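Local structure of beta-lactamase II (Erythrobacter litoralis, 6V72) at residues H109-P119 against V131-F139. The protein probably hydrolyses beta-lactam antibiotics to substituted beta-amino acids, as a zinc-dependent class B enzyme of the metallo-beta-lactamase superfamily. Residues are numbered along the deposited sequence; the frame is centred on the assembly and turned at random.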
# COMPACT_ATOMS: atom_id res chain seq x y z
N HIS A 109 0.72 16.59 -26.13
CA HIS A 109 1.59 16.90 -27.26
C HIS A 109 0.80 17.02 -28.56
O HIS A 109 1.13 17.87 -29.40
CB HIS A 109 2.68 15.86 -27.37
CG HIS A 109 3.64 15.94 -26.23
ND1 HIS A 109 4.54 14.94 -25.95
CD2 HIS A 109 3.84 16.91 -25.30
CE1 HIS A 109 5.28 15.30 -24.91
NE2 HIS A 109 4.87 16.49 -24.50
N GLY A 110 -0.25 16.22 -28.72
CA GLY A 110 -1.11 16.39 -29.87
C GLY A 110 -1.74 17.77 -29.92
O GLY A 110 -2.04 18.28 -31.00
N ALA A 111 -1.95 18.38 -28.75
CA ALA A 111 -2.49 19.73 -28.65
C ALA A 111 -1.40 20.80 -28.63
O ALA A 111 -1.71 21.97 -28.34
CB ALA A 111 -3.36 19.85 -27.40
N ASN A 112 -0.15 20.43 -28.90
CA ASN A 112 0.97 21.38 -28.96
C ASN A 112 1.16 22.12 -27.64
O ASN A 112 1.51 23.29 -27.62
CB ASN A 112 0.79 22.39 -30.10
CG ASN A 112 1.24 21.84 -31.43
OD1 ASN A 112 1.49 20.64 -31.58
ND2 ASN A 112 1.35 22.72 -32.43
N ILE A 113 0.91 21.44 -26.54
CA ILE A 113 1.09 22.03 -25.22
C ILE A 113 2.50 21.75 -24.72
O ILE A 113 2.96 20.61 -24.75
CB ILE A 113 0.04 21.49 -24.24
CG1 ILE A 113 -1.35 21.95 -24.68
CG2 ILE A 113 0.34 21.95 -22.81
CD1 ILE A 113 -2.49 21.19 -24.00
N ALA A 114 3.18 22.81 -24.25
CA ALA A 114 4.51 22.69 -23.68
C ALA A 114 4.43 22.01 -22.33
O ALA A 114 3.83 22.54 -21.40
CB ALA A 114 5.15 24.07 -23.52
N THR A 115 5.08 20.87 -22.20
CA THR A 115 4.98 20.02 -21.02
C THR A 115 6.28 20.05 -20.23
O THR A 115 7.36 20.05 -20.83
CB THR A 115 4.66 18.59 -21.46
OG1 THR A 115 5.58 18.23 -22.51
CG2 THR A 115 3.24 18.54 -22.00
N TRP A 116 6.16 20.06 -18.91
CA TRP A 116 7.27 20.24 -17.99
C TRP A 116 7.28 19.13 -16.96
O TRP A 116 6.23 18.72 -16.47
CB TRP A 116 7.15 21.60 -17.26
CG TRP A 116 7.39 22.75 -18.17
CD1 TRP A 116 6.48 23.37 -18.97
CD2 TRP A 116 8.65 23.37 -18.42
NE1 TRP A 116 7.10 24.37 -19.69
CE2 TRP A 116 8.43 24.39 -19.37
CE3 TRP A 116 9.95 23.17 -17.92
CZ2 TRP A 116 9.46 25.21 -19.84
CZ3 TRP A 116 10.96 23.99 -18.39
CH2 TRP A 116 10.71 24.99 -19.34
N ALA A 117 8.48 18.65 -16.60
CA ALA A 117 8.62 17.64 -15.57
C ALA A 117 9.98 17.78 -14.90
O ALA A 117 10.90 18.39 -15.45
CB ALA A 117 8.48 16.21 -16.11
N HIS A 118 10.09 17.18 -13.70
CA HIS A 118 11.39 17.01 -13.08
C HIS A 118 12.35 16.34 -14.07
O HIS A 118 11.94 15.41 -14.78
CB HIS A 118 11.24 16.14 -11.82
CG HIS A 118 12.48 16.09 -10.98
ND1 HIS A 118 13.61 15.40 -11.36
CD2 HIS A 118 12.77 16.65 -9.78
CE1 HIS A 118 14.55 15.55 -10.44
NE2 HIS A 118 14.06 16.30 -9.47
N PRO A 119 13.62 16.77 -14.14
CA PRO A 119 14.52 16.23 -15.19
C PRO A 119 14.75 14.74 -15.10
O PRO A 119 15.10 14.12 -16.12
CB PRO A 119 15.84 16.99 -14.97
CG PRO A 119 15.70 17.68 -13.68
CD PRO A 119 14.24 17.87 -13.40
N VAL A 131 5.82 8.46 -22.47
CA VAL A 131 6.28 9.64 -23.20
C VAL A 131 6.73 10.74 -22.25
O VAL A 131 5.93 11.26 -21.46
CB VAL A 131 5.21 10.17 -24.14
CG1 VAL A 131 5.84 11.10 -25.16
CG2 VAL A 131 4.48 9.02 -24.84
N PRO A 132 8.00 11.13 -22.35
CA PRO A 132 8.51 12.16 -21.45
C PRO A 132 7.94 13.53 -21.78
O PRO A 132 7.54 13.81 -22.91
CB PRO A 132 10.02 12.12 -21.69
CG PRO A 132 10.14 11.68 -23.12
CD PRO A 132 8.99 10.73 -23.36
N ALA A 133 7.89 14.38 -20.76
CA ALA A 133 7.61 15.78 -21.02
C ALA A 133 8.73 16.36 -21.87
O ALA A 133 9.88 15.91 -21.83
CB ALA A 133 7.49 16.57 -19.71
N ARG A 134 8.39 17.38 -22.65
CA ARG A 134 9.37 17.96 -23.54
C ARG A 134 10.43 18.75 -22.77
O ARG A 134 11.61 18.75 -23.16
CB ARG A 134 8.66 18.85 -24.57
CG ARG A 134 7.76 18.05 -25.53
CD ARG A 134 7.49 18.83 -26.80
NE ARG A 134 6.42 18.25 -27.61
CZ ARG A 134 6.53 17.13 -28.32
NH1 ARG A 134 7.66 16.44 -28.29
NH2 ARG A 134 5.51 16.71 -29.04
N ASN A 135 10.05 19.37 -21.66
CA ASN A 135 10.91 20.34 -21.01
C ASN A 135 11.26 19.88 -19.60
O ASN A 135 10.38 19.47 -18.84
CB ASN A 135 10.21 21.69 -20.95
CG ASN A 135 9.85 22.19 -22.32
OD1 ASN A 135 10.73 22.62 -23.08
ND2 ASN A 135 8.57 22.15 -22.66
N ALA A 136 12.53 19.97 -19.25
CA ALA A 136 13.01 19.61 -17.93
C ALA A 136 13.10 20.85 -17.04
O ALA A 136 13.78 21.83 -17.40
CB ALA A 136 14.39 18.97 -18.04
N ILE A 137 12.45 20.79 -15.88
CA ILE A 137 12.50 21.91 -14.93
C ILE A 137 13.92 22.07 -14.39
O ILE A 137 14.58 21.10 -14.03
CB ILE A 137 11.51 21.66 -13.78
CG1 ILE A 137 10.08 21.53 -14.30
CG2 ILE A 137 11.62 22.74 -12.69
CD1 ILE A 137 9.12 20.86 -13.26
N THR A 138 14.36 23.32 -14.29
CA THR A 138 15.58 23.64 -13.55
C THR A 138 15.20 23.94 -12.10
O THR A 138 14.49 24.92 -11.84
CB THR A 138 16.33 24.82 -14.16
OG1 THR A 138 15.47 25.97 -14.19
CG2 THR A 138 16.75 24.49 -15.57
N PHE A 139 15.70 23.11 -11.17
CA PHE A 139 15.45 23.30 -9.75
C PHE A 139 16.72 23.80 -9.08
O PHE A 139 17.82 23.30 -9.37
CB PHE A 139 15.02 22.00 -9.06
CG PHE A 139 13.57 21.64 -9.29
CD1 PHE A 139 12.56 22.42 -8.76
CD2 PHE A 139 13.22 20.53 -10.06
CE1 PHE A 139 11.23 22.11 -8.95
CE2 PHE A 139 11.88 20.19 -10.26
CZ PHE A 139 10.87 20.99 -9.70
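V131 brings CG1 to the edge of the H109 imidazole, and from here the chain runs into a strand that pairs parallel with 114-117, near one border of the larger sheet of the metallo-beta-lactamase alpha-beta/beta-alpha fold. P132 adds its carbonyl O at the same ring edge, 3.4 Å from H109 CE1, while A133 sets its methyl against that of A117. R134 grips twice. Its backbone N-H points almost straight at T115 OG1, with N and OG1 2.9 Å apart. Its side chain, extended from CG to NE, reaches to H109, where the guanidinium lies flat on the ring, the planes 22° from parallel. The ring is held in turn through NE2, which shares a hydrogen bond with T115 OG1 (2.7 Å). Torsion chi1 of 49° puts that hydroxyl between the backbone N and the carbonyl carbon of T115, where it links helix 105-110 to the incoming loop.

N135 starts the regular pairing. T115 O accepts hydrogen bonds from N135 N and N135 ND2, with ND2 above the carbonyl plane at 3.0 Å. The side chains of N135 and W116 share one face of the sheet, and N135 CB sits over the six-membered ring of W116, 3.3 Å from its centroid in a CH-pi contact; helix 147-153, which carries the calcium ligands E148 and Q151, also packs on this indole. N135 O accepts a hydrogen bond from A117 N. A136 turns to the other face, its CB against P119 CB. I137 continues the register with N to A117 O, and beyond it F139 meets H118 obliquely, CE2 lying 3.7 Å from H118 CD2.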